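Local structure of fiber (Human adenovirus 26, 6FJN) at residues K15-T18 with E19-K23; L64-E67 with N68-L72; F160-Q163 with K164-A168. The protein probably attaches the virion to host-cell receptors during entry through its trimeric C-terminal knob domain, the part described here. All blocks are in the same frame, centred on the assembly; numbering follows the deposited sequence.

Contact 1. Residues K15-T18 with E19-K23; sequences KMST and EKDSK
The carboxylate of D21 reaches back to three successive backbone N-H groups, those of M16, S17 and T18. M16 N meets OD1 of D21 at 2.8 Å in a nearly straight bond (174°), on the lone pair facing the other oxygen. S17 N uses the matching lone pair of OD2, also at 2.8 Å, so both carboxylate oxygens are engaged side by side. T18 N adds a second bond to OD2 of D21, 2.9 Å long, from well above the carboxylate plane. Aspartate suits this buried place: its short side chain, with CG held between the backbone N and the carbonyl carbon (chi1 68°), brings two acceptors to a run of N-H groups, which probably stabilises its negative charge. A type II turn from T18 to D21 probably helps to position the carboxylate, although its closing bond, D21 N to T18 O, is weak. Among the exposed residues, a water joins OG1 of T18 to O of E19. CG of M16 lies 3.4 Å from OG of the buried S22. The loop runs into strand 22-31; M16 from the loop and S22, the strand's first residue, both pack on L41 of the neighbouring antiparallel strand 34-43.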
ATOM      1  N   LYS A  15      11.892  21.781   3.965  0.50 10.19           N
ATOM      2  CA  LYS A  15      12.378  22.117   5.301  0.50 10.77           C
ATOM      3  C   LYS A  15      11.990  21.082   6.355  0.50 10.24           C
ATOM      4  O   LYS A  15      10.816  20.969   6.714  0.50  9.95           O
ATOM      5  CB  LYS A  15      11.808  23.459   5.750  0.50 11.63           C
ATOM      6  CG  LYS A  15      12.129  23.829   7.198  0.50 12.51           C
ATOM      7  CD  LYS A  15      11.864  25.277   7.542  0.50 13.98           C
ATOM      8  CE  LYS A  15      10.360  25.559   7.526  0.50 14.59           C
ATOM      9  NZ  LYS A  15      10.152  26.871   8.191  0.50 16.15           N
ATOM     10  N   MET A  16      12.978  20.332   6.847  1.00 10.35           N
ATOM     11  CA  MET A  16      12.816  19.512   8.074  1.00 10.69           C
ATOM     12  C   MET A  16      13.090  20.399   9.292  1.00 12.67           C
ATOM     13  O   MET A  16      12.219  20.485  10.170  1.00 13.92           O
ATOM     14  CB  MET A  16      13.761  18.302   8.049  1.00 10.38           C
ATOM     15  CG  MET A  16      13.393  17.271   7.007  1.00  9.40           C
ATOM     16  SD  MET A  16      14.442  15.844   6.973  1.00  9.51           S
ATOM     17  CE  MET A  16      13.948  15.025   8.501  1.00  9.56           C
ATOM     18  N   SER A  17      14.263  20.993   9.281  1.00 13.60           N
ATOM     19  CA  SER A  17      14.731  21.890  10.341  1.00 15.11           C
ATOM     20  C   SER A  17      14.844  23.308   9.787  1.00 15.32           C
ATOM     21  O   SER A  17      14.301  24.277  10.379  1.00 17.02           O
ATOM     22  CB  SER A  17      16.086  21.384  10.900  1.00 15.87           C
ATOM     23  OG  SER A  17      16.693  22.326  11.735  1.00 18.11           O
ATOM     24  N   THR A  18      15.622  23.483   8.728  1.00 14.76           N
ATOM     25  CA  THR A  18      15.830  24.802   8.086  1.00 16.32           C
ATOM     26  C   THR A  18      15.497  24.696   6.608  1.00 15.36           C
ATOM     27  O   THR A  18      15.343  23.603   6.030  1.00 13.58           O
ATOM     28  CB  THR A  18      17.269  25.303   8.280  1.00 18.62           C
ATOM     29  OG1 THR A  18      18.179  24.324   7.825  1.00 19.96           O
ATOM     30  CG2 THR A  18      17.527  25.566   9.742  1.00 19.43           C
ATOM     31  N   GLU A  19      15.350  25.870   5.992  1.00 16.53           N
ATOM     32  CA  GLU A  19      14.889  25.919   4.652  1.00 16.47           C
ATOM     33  C   GLU A  19      15.734  25.087   3.661  1.00 16.32           C
ATOM     34  O   GLU A  19      16.910  25.184   3.608  1.00 16.63           O
ATOM     35  CB  GLU A  19      14.921  27.378   4.239  1.00 18.18           C
ATOM     36  CG  GLU A  19      14.206  27.658   2.951  1.00 18.87           C
ATOM     37  CD  GLU A  19      12.742  27.446   2.947  1.00 18.18           C
ATOM     38  OE1 GLU A  19      12.001  27.262   3.983  1.00 18.76           O
ATOM     39  OE2 GLU A  19      12.240  27.121   1.833  1.00 19.57           O
ATOM     40  N   LYS A  20      15.057  24.320   2.831  1.00 15.82           N
ATOM     41  CA  LYS A  20      15.755  23.556   1.768  1.00 16.07           C
ATOM     42  C   LYS A  20      16.921  22.699   2.279  1.00 14.76           C
ATOM     43  O   LYS A  20      17.966  22.594   1.694  1.00 15.64           O
ATOM     44  CB  LYS A  20      16.086  24.447   0.595  1.00 18.87           C
ATOM     45  CG  LYS A  20      14.852  24.824  -0.236  1.00 20.01           C
ATOM     46  CD  LYS A  20      15.130  25.990  -1.137  1.00 22.75           C
ATOM     47  CE  LYS A  20      13.899  26.351  -1.950  1.00 23.97           C
ATOM     48  NZ  LYS A  20      14.027  27.562  -2.768  1.00 26.22           N
ATOM     49  N   ASP A  21      16.678  22.083   3.438  1.00 13.08           N
ATOM     50  CA  ASP A  21      17.638  21.155   4.024  1.00 12.70           C
ATOM     51  C   ASP A  21      17.416  19.726   3.629  1.00 11.42           C
ATOM     52  O   ASP A  21      18.215  18.856   4.045  1.00 11.49           O
ATOM     53  CB  ASP A  21      17.656  21.289   5.559  1.00 12.84           C
ATOM     54  CG  ASP A  21      16.405  20.840   6.262  1.00 12.12           C
ATOM     55  OD1 ASP A  21      15.473  20.468   5.591  1.00 10.87           O
ATOM     56  OD2 ASP A  21      16.422  20.919   7.536  1.00 12.69           O
ATOM     57  N   SER A  22      16.402  19.463   2.828  1.00 10.71           N
ATOM     58  CA  SER A  22      15.970  18.081   2.602  1.00  9.96           C
ATOM     59  C   SER A  22      15.318  17.928   1.244  1.00  9.68           C
ATOM     60  O   SER A  22      14.880  18.942   0.642  1.00 10.61           O
ATOM     61  CB  SER A  22      15.025  17.660   3.728  1.00  9.32           C
ATOM     62  OG  SER A  22      13.906  18.515   3.860  1.00 10.03           O
ATOM     63  N   LYS A  23      15.242  16.689   0.747  1.00  9.64           N
ATOM     64  CA  LYS A  23      14.508  16.340  -0.441  1.00 10.02           C
ATOM     65  C   LYS A  23      13.330  15.493  -0.004  1.00  8.84           C
ATOM     66  O   LYS A  23      13.499  14.359   0.470  1.00  8.26           O
ATOM     67  CB  LYS A  23      15.368  15.525  -1.480  1.00 11.20           C
ATOM     68  CG  LYS A  23      14.534  14.887  -2.650  1.00 12.13           C
ATOM     69  CD  LYS A  23      14.114  15.852  -3.772  1.00 13.56           C
ATOM     70  CE  LYS A  23      13.046  15.286  -4.724  1.00 14.01           C
ATOM     71  NZ  LYS A  23      13.038  15.959  -6.030  1.00 15.62           N
TER
HETATM   72  O   HOH W   1      11.943  28.486   6.497  1.00 22.03           O
HETATM   73  O   HOH W   2      18.828  25.398   5.408  1.00 22.04           O

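Contact 2. Residues L64-E67 with N68-L72; sequences LFDE and NGILL
D66 turns its side chain across the bend toward I70 and N68. Its CB lies against CD2 of L72, 3.8 Å away, an apolar contact at the root of a polar group. A chi1 of 68° then folds CG back over the residue's own backbone, which carries the carboxylate over the returning chain. OD1 takes two backbone bonds from opposite faces of the carboxylate: N68 N at 2.8 Å, rather bent (138°), and I70 N at 3.0 Å, straighter at 162°. OD2 lies 3.6 Å from CB of I70 and accepts a hydrogen bond from a water, which has further acceptors within reach. Aspartate is short enough to serve both N-H groups without leaving the turn.

The backbone forms a type I turn with a G1 beta bulge: D66 O accepts from G69 N, and D66 N gives a bond to I70 O at 2.9 Å. The chain needs a positive phi at G69, a conformation glycine takes without strain. Farther back, L72 N bonds to L64 O at 2.8 Å, and between these links F65 and L71 form a non-hydrogen-bonded antiparallel pair. CE1 of F65 touches CD1 of L71, while CB of L64 meets CG of L72. The bend follows the end of strand 58-65, whose L64 and F65 pack on S155 and I156 of the antiparallel strand 154-161.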
ATOM      1  N   LEU A  64       0.256  22.506   2.339  1.00  8.23           N
ATOM      2  CA  LEU A  64      -1.001  23.230   2.497  1.00  8.83           C
ATOM      3  C   LEU A  64      -1.432  23.701   1.125  1.00  8.87           C
ATOM      4  O   LEU A  64      -0.589  24.181   0.347  1.00  9.20           O
ATOM      5  CB  LEU A  64      -0.753  24.468   3.361  1.00 10.02           C
ATOM      6  CG  LEU A  64      -0.066  24.211   4.706  1.00 10.73           C
ATOM      7  CD1 LEU A  64       0.120  25.553   5.442  1.00 12.46           C
ATOM      8  CD2 LEU A  64      -0.840  23.244   5.565  1.00 11.11           C
ATOM      9  N   PHE A  65      -2.727  23.561   0.801  1.00  8.81           N
ATOM     10  CA  PHE A  65      -3.208  23.902  -0.527  1.00  9.43           C
ATOM     11  C   PHE A  65      -4.351  24.883  -0.436  1.00 10.00           C
ATOM     12  O   PHE A  65      -5.185  24.821   0.515  1.00 10.40           O
ATOM     13  CB  PHE A  65      -3.682  22.668  -1.295  1.00  9.40           C
ATOM     14  CG  PHE A  65      -2.639  21.582  -1.427  1.00  9.11           C
ATOM     15  CD1 PHE A  65      -1.713  21.609  -2.483  1.00  9.56           C
ATOM     16  CD2 PHE A  65      -2.566  20.556  -0.490  1.00  8.90           C
ATOM     17  CE1 PHE A  65      -0.767  20.620  -2.618  1.00  9.65           C
ATOM     18  CE2 PHE A  65      -1.620  19.534  -0.659  1.00  8.85           C
ATOM     19  CZ  PHE A  65      -0.733  19.593  -1.700  1.00  9.24           C
ATOM     20  N   ASP A  66      -4.461  25.723  -1.458  1.00 10.61           N
ATOM     21  CA  ASP A  66      -5.606  26.630  -1.572  1.00 11.48           C
ATOM     22  C   ASP A  66      -6.783  25.934  -2.223  1.00 11.65           C
ATOM     23  O   ASP A  66      -6.756  24.739  -2.520  1.00 10.97           O
ATOM     24  CB  ASP A  66      -5.148  27.911  -2.295  1.00 12.25           C
ATOM     25  CG  ASP A  66      -4.777  27.740  -3.738  1.00 12.27           C
ATOM     26  OD1 ASP A  66      -5.272  26.778  -4.383  1.00 11.90           O
ATOM     27  OD2 ASP A  66      -3.993  28.583  -4.250  1.00 12.99           O
ATOM     28  N   GLU A  67      -7.822  26.765  -2.493  0.50 12.83           N
ATOM     29  CA  GLU A  67      -9.116  26.343  -3.099  0.50 13.44           C
ATOM     30  C   GLU A  67      -8.978  25.716  -4.486  0.50 13.24           C
ATOM     31  O   GLU A  67      -9.866  25.030  -4.982  0.50 13.05           O
ATOM     32  CB  GLU A  67     -10.063  27.549  -3.187  0.50 15.13           C
ATOM     33  CG  GLU A  67     -10.742  27.822  -1.865  0.50 16.03           C
ATOM     34  CD  GLU A  67     -11.807  26.784  -1.541  0.50 16.71           C
ATOM     35  OE1 GLU A  67     -12.018  26.483  -0.345  0.50 17.95           O
ATOM     36  OE2 GLU A  67     -12.414  26.206  -2.469  0.50 17.93           O
ATOM     37  N   ASN A  68      -7.884  26.022  -5.144  1.00 13.18           N
ATOM     38  CA  ASN A  68      -7.559  25.479  -6.469  1.00 13.54           C
ATOM     39  C   ASN A  68      -6.647  24.239  -6.398  1.00 12.76           C
ATOM     40  O   ASN A  68      -6.202  23.780  -7.470  1.00 13.11           O
ATOM     41  CB  ASN A  68      -6.915  26.560  -7.321  1.00 14.40           C
ATOM     42  CG  ASN A  68      -7.889  27.697  -7.639  1.00 15.39           C
ATOM     43  OD1 ASN A  68      -9.084  27.469  -7.903  1.00 15.82           O
ATOM     44  ND2 ASN A  68      -7.362  28.902  -7.573  1.00 16.08           N
ATOM     45  N   GLY A  69      -6.298  23.811  -5.203  1.00 11.74           N
ATOM     46  CA  GLY A  69      -5.363  22.710  -5.072  1.00 11.13           C
ATOM     47  C   GLY A  69      -3.907  23.112  -5.284  1.00 11.09           C
ATOM     48  O   GLY A  69      -3.079  22.219  -5.547  1.00 10.94           O
ATOM     49  N   ILE A  70      -3.595  24.400  -5.184  1.00 11.74           N
ATOM     50  CA  ILE A  70      -2.247  24.893  -5.439  1.00 12.39           C
ATOM     51  C   ILE A  70      -1.540  25.079  -4.099  1.00 11.57           C
ATOM     52  O   ILE A  70      -2.131  25.616  -3.136  1.00 11.50           O
ATOM     53  CB  ILE A  70      -2.347  26.169  -6.301  1.00 14.05           C
ATOM     54  CG1 ILE A  70      -2.938  25.776  -7.678  1.00 15.55           C
ATOM     55  CG2 ILE A  70      -1.031  26.869  -6.376  1.00 14.65           C
ATOM     56  CD1 ILE A  70      -3.029  26.749  -8.765  1.00 17.39           C
ATOM     57  N   LEU A  71      -0.285  24.677  -4.045  1.00 11.57           N
ATOM     58  CA  LEU A  71       0.481  24.716  -2.852  1.00 11.47           C
ATOM     59  C   LEU A  71       0.698  26.127  -2.339  1.00 12.27           C
ATOM     60  O   LEU A  71       1.057  27.001  -3.112  1.00 13.62           O
ATOM     61  CB  LEU A  71       1.823  24.072  -3.179  1.00 11.93           C
ATOM     62  CG  LEU A  71       2.723  23.603  -2.054  1.00 11.66           C
ATOM     63  CD1 LEU A  71       2.159  22.463  -1.228  1.00 10.75           C
ATOM     64  CD2 LEU A  71       4.097  23.254  -2.597  1.00 12.07           C
ATOM     65  N   LEU A  72       0.425  26.333  -1.064  1.00 12.09           N
ATOM     66  CA  LEU A  72       0.709  27.620  -0.427  1.00 13.11           C
ATOM     67  C   LEU A  72       2.185  27.783  -0.149  1.00 12.67           C
ATOM     68  O   LEU A  72       2.852  26.835   0.233  1.00 11.70           O
ATOM     69  CB  LEU A  72       0.033  27.765   0.958  1.00 14.10           C
ATOM     70  CG  LEU A  72      -1.428  27.574   1.152  1.00 15.93           C
ATOM     71  CD1 LEU A  72      -1.912  28.103   2.495  1.00 16.59           C
ATOM     72  CD2 LEU A  72      -2.033  28.095  -0.062  1.00 17.12           C
TER
HETATM   73  O   HOH W   3      -1.489  28.903  -3.254  1.00 21.03           O
HETATM   74  O   HOH W   4     -11.327  26.066  -6.936  1.00 20.57           O

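Contact 3. Residues F160-Q163 with K164-A168; sequences FTWQ and KDYSA
W162 and Y166 lay their rings almost parallel, with the planes 23° apart, but slid so far that they barely overlap. The five-membered ring of W162 and the ring of Y166 have centroids 4.8 Å apart, and contact is made through one corner of each: CD1 of W162 lies 3.3 Å from CD2 of Y166, with CE2 of Y166 close behind. It is the pyrrole end of the indole, not its benzene end, that meets the tyrosine. Both side chains set out toward each other, and a chi1 of 61° swings the indole of W162 toward the chain that follows.

K164 lies between them in the chain, and its backbone O sits in the plane of the indole at its edge, 3.3 Å from CD1 of W162. The same oxygen lies over one face of the Y166 ring, offset toward the rim. A water, also in the indole plane, accepts from NE1 of W162 at 3.0 Å and from Y166 N at 3.2 Å, tying the indole to the backbone beyond. Tryptophan suits the place because it joins a broad apolar surface to an N-H that needs a partner. Tyrosine packs its ring on the indole while its OH bonds to the backbone O of P137.

In one of its conformers, D165 accepts at OD1 from S167 N, an Asx turn, and from S167 OG. W162 also meets the ring of F171. The stretch begins at the end of strand 154-161 and continues into the loop toward strand 176-181, with Q163 packing on I139 of the neighbouring strand 137-144.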
ATOM      1  N   PHE A 160       7.154  12.053  10.772  1.00  6.45           N
ATOM      2  CA  PHE A 160       8.033  10.931  11.033  1.00  6.79           C
ATOM      3  C   PHE A 160       8.391  10.983  12.508  1.00  7.00           C
ATOM      4  O   PHE A 160       8.858  12.055  12.992  1.00  7.71           O
ATOM      5  CB  PHE A 160       9.276  11.034  10.153  1.00  7.30           C
ATOM      6  CG  PHE A 160       8.959  10.962   8.682  1.00  7.34           C
ATOM      7  CD1 PHE A 160       8.607  12.113   7.991  1.00  7.90           C
ATOM      8  CD2 PHE A 160       8.889   9.743   8.022  1.00  7.73           C
ATOM      9  CE1 PHE A 160       8.237  12.056   6.682  1.00  8.56           C
ATOM     10  CE2 PHE A 160       8.543   9.688   6.677  1.00  8.12           C
ATOM     11  CZ  PHE A 160       8.203  10.837   6.031  1.00  8.35           C
ATOM     12  N   THR A 161       8.128   9.894  13.234  1.00  7.27           N
ATOM     13  CA  THR A 161       8.289   9.875  14.683  1.00  7.89           C
ATOM     14  C   THR A 161       9.010   8.616  15.079  1.00  7.91           C
ATOM     15  O   THR A 161       8.659   7.527  14.558  1.00  7.82           O
ATOM     16  CB  THR A 161       6.893   9.895  15.380  1.00  8.70           C
ATOM     17  OG1 THR A 161       6.090  10.945  14.863  1.00  8.60           O
ATOM     18  CG2 THR A 161       7.008  10.071  16.869  1.00  9.99           C
ATOM     19  N   TRP A 162       9.955   8.688  15.981  1.00  8.63           N
ATOM     20  CA  TRP A 162      10.687   7.478  16.349  1.00  9.50           C
ATOM     21  C   TRP A 162      11.152   7.601  17.788  1.00 10.87           C
ATOM     22  O   TRP A 162      11.045   8.639  18.425  1.00 11.31           O
ATOM     23  CB  TRP A 162      11.846   7.194  15.393  1.00  9.23           C
ATOM     24  CG  TRP A 162      12.891   8.235  15.311  1.00  9.33           C
ATOM     25  CD1 TRP A 162      14.120   8.164  15.876  1.00  9.94           C
ATOM     26  CD2 TRP A 162      12.878   9.421  14.519  1.00  9.12           C
ATOM     27  NE1 TRP A 162      14.873   9.265  15.534  1.00 10.31           N
ATOM     28  CE2 TRP A 162      14.137  10.047  14.691  1.00  9.65           C
ATOM     29  CE3 TRP A 162      11.940  10.050  13.710  1.00  8.71           C
ATOM     30  CZ2 TRP A 162      14.463  11.252  14.069  1.00 10.07           C
ATOM     31  CZ3 TRP A 162      12.259  11.244  13.104  1.00  9.11           C
ATOM     32  CH2 TRP A 162      13.517  11.846  13.294  1.00  9.82           C
ATOM     33  N   GLN A 163      11.656   6.466  18.292  1.00 12.29           N
ATOM     34  CA  GLN A 163      12.092   6.322  19.674  1.00 14.98           C
ATOM     35  C   GLN A 163      13.581   5.940  19.776  1.00 15.05           C
ATOM     36  O   GLN A 163      14.252   6.353  20.729  1.00 16.21           O
ATOM     37  CB  GLN A 163      11.230   5.247  20.345  1.00 17.87           C
ATOM     38  CG  GLN A 163       9.725   5.601  20.456  1.00 20.69           C
ATOM     39  CD  GLN A 163       8.878   5.508  19.183  1.00 22.06           C
ATOM     40  OE1 GLN A 163       9.100   4.648  18.264  1.00 23.90           O
ATOM     41  NE2 GLN A 163       7.877   6.437  19.092  1.00 23.88           N
ATOM     42  N   LYS A 164      14.083   5.129  18.846  0.50 14.77           N
ATOM     43  CA  LYS A 164      15.489   4.670  18.879  0.50 15.75           C
ATOM     44  C   LYS A 164      16.459   5.822  18.672  0.50 15.74           C
ATOM     45  O   LYS A 164      16.157   6.858  18.072  0.50 15.07           O
ATOM     46  CB  LYS A 164      15.738   3.571  17.832  0.50 16.01           C
ATOM     47  CG  LYS A 164      15.225   2.190  18.216  0.50 16.91           C
ATOM     48  CD  LYS A 164      15.696   1.139  17.214  0.50 17.27           C
ATOM     49  CE  LYS A 164      14.865  -0.132  17.286  0.50 18.27           C
ATOM     50  NZ  LYS A 164      13.402   0.147  17.304  0.50 18.47           N
ATOM     51  N   ASP A 165      17.649   5.639  19.218  0.50 16.62           N
ATOM     52  CA  ASP A 165      18.723   6.564  18.998  0.50 17.09           C
ATOM     53  C   ASP A 165      19.321   6.324  17.621  0.50 15.78           C
ATOM     54  O   ASP A 165      19.992   5.289  17.369  0.50 15.89           O
ATOM     55  CB  ASP A 165      19.818   6.368  20.031  0.50 19.02           C
ATOM     56  CG  ASP A 165      21.054   7.203  19.724  0.50 19.76           C
ATOM     57  OD1 ASP A 165      20.865   8.391  19.339  0.50 20.05           O
ATOM     58  OD2 ASP A 165      22.190   6.672  19.863  0.50 21.84           O
ATOM     59  N   TYR A 166      19.072   7.286  16.728  1.00 14.77           N
ATOM     60  CA  TYR A 166      19.716   7.268  15.399  1.00 14.35           C
ATOM     61  C   TYR A 166      20.781   8.344  15.281  1.00 14.84           C
ATOM     62  O   TYR A 166      21.088   8.805  14.207  1.00 14.60           O
ATOM     63  CB  TYR A 166      18.672   7.343  14.288  1.00 13.52           C
ATOM     64  CG  TYR A 166      17.622   6.252  14.313  1.00 12.73           C
ATOM     65  CD1 TYR A 166      17.936   4.905  14.610  1.00 12.56           C
ATOM     66  CD2 TYR A 166      16.290   6.530  13.980  1.00 12.31           C
ATOM     67  CE1 TYR A 166      16.987   3.927  14.597  1.00 12.11           C
ATOM     68  CE2 TYR A 166      15.350   5.550  13.969  1.00 11.69           C
ATOM     69  CZ  TYR A 166      15.684   4.235  14.290  1.00 11.69           C
ATOM     70  OH  TYR A 166      14.772   3.219  14.354  1.00 11.80           O
ATOM     71  N   SER A 167      21.376   8.738  16.402  1.00 15.70           N
ATOM     72  CA  SER A 167      22.462   9.710  16.356  1.00 16.87           C
ATOM     73  C   SER A 167      23.621   9.210  15.499  1.00 16.22           C
ATOM     74  O   SER A 167      23.856   7.981  15.395  1.00 16.81           O
ATOM     75  CB  SER A 167      22.922  10.089  17.771  1.00 19.18           C
ATOM     76  OG  SER A 167      23.331   8.952  18.470  1.00 20.45           O
ATOM     77  N   ALA A 168      24.284  10.168  14.869  1.00 15.87           N
ATOM     78  CA  ALA A 168      25.381   9.975  13.931  1.00 15.99           C
ATOM     79  C   ALA A 168      24.935   9.351  12.631  1.00 14.96           C
ATOM     80  O   ALA A 168      25.820   8.890  11.878  1.00 18.42           O
ATOM     81  CB  ALA A 168      26.510   9.155  14.514  1.00 17.14           C
TER
HETATM   82  O   HOH W   5      17.652  10.105  16.114  1.00 11.60           O

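How the contacts relate
The three are local contacts at strand ends within one knob domain, and none touches another. Contact 1 leads into strand 22-31 of the larger sheet, whereas contacts 2 and 3 follow the neighbouring antiparallel strands 58-65 and 154-161 of the other sheet. Contacts 2 and 3 lie on opposite sides of the chain's centre, their centres about 32 Å apart. Contact 1 comes nearer to contact 3, about 6 Å between nearest atoms, and F171 bridges them by packing on both M16 and W162. Q183, which binds L-glutamate covalently in another structure of this protein, has its side chain about 7 Å from that of E67 of contact 2, in the given conformer; no ligand is bound here.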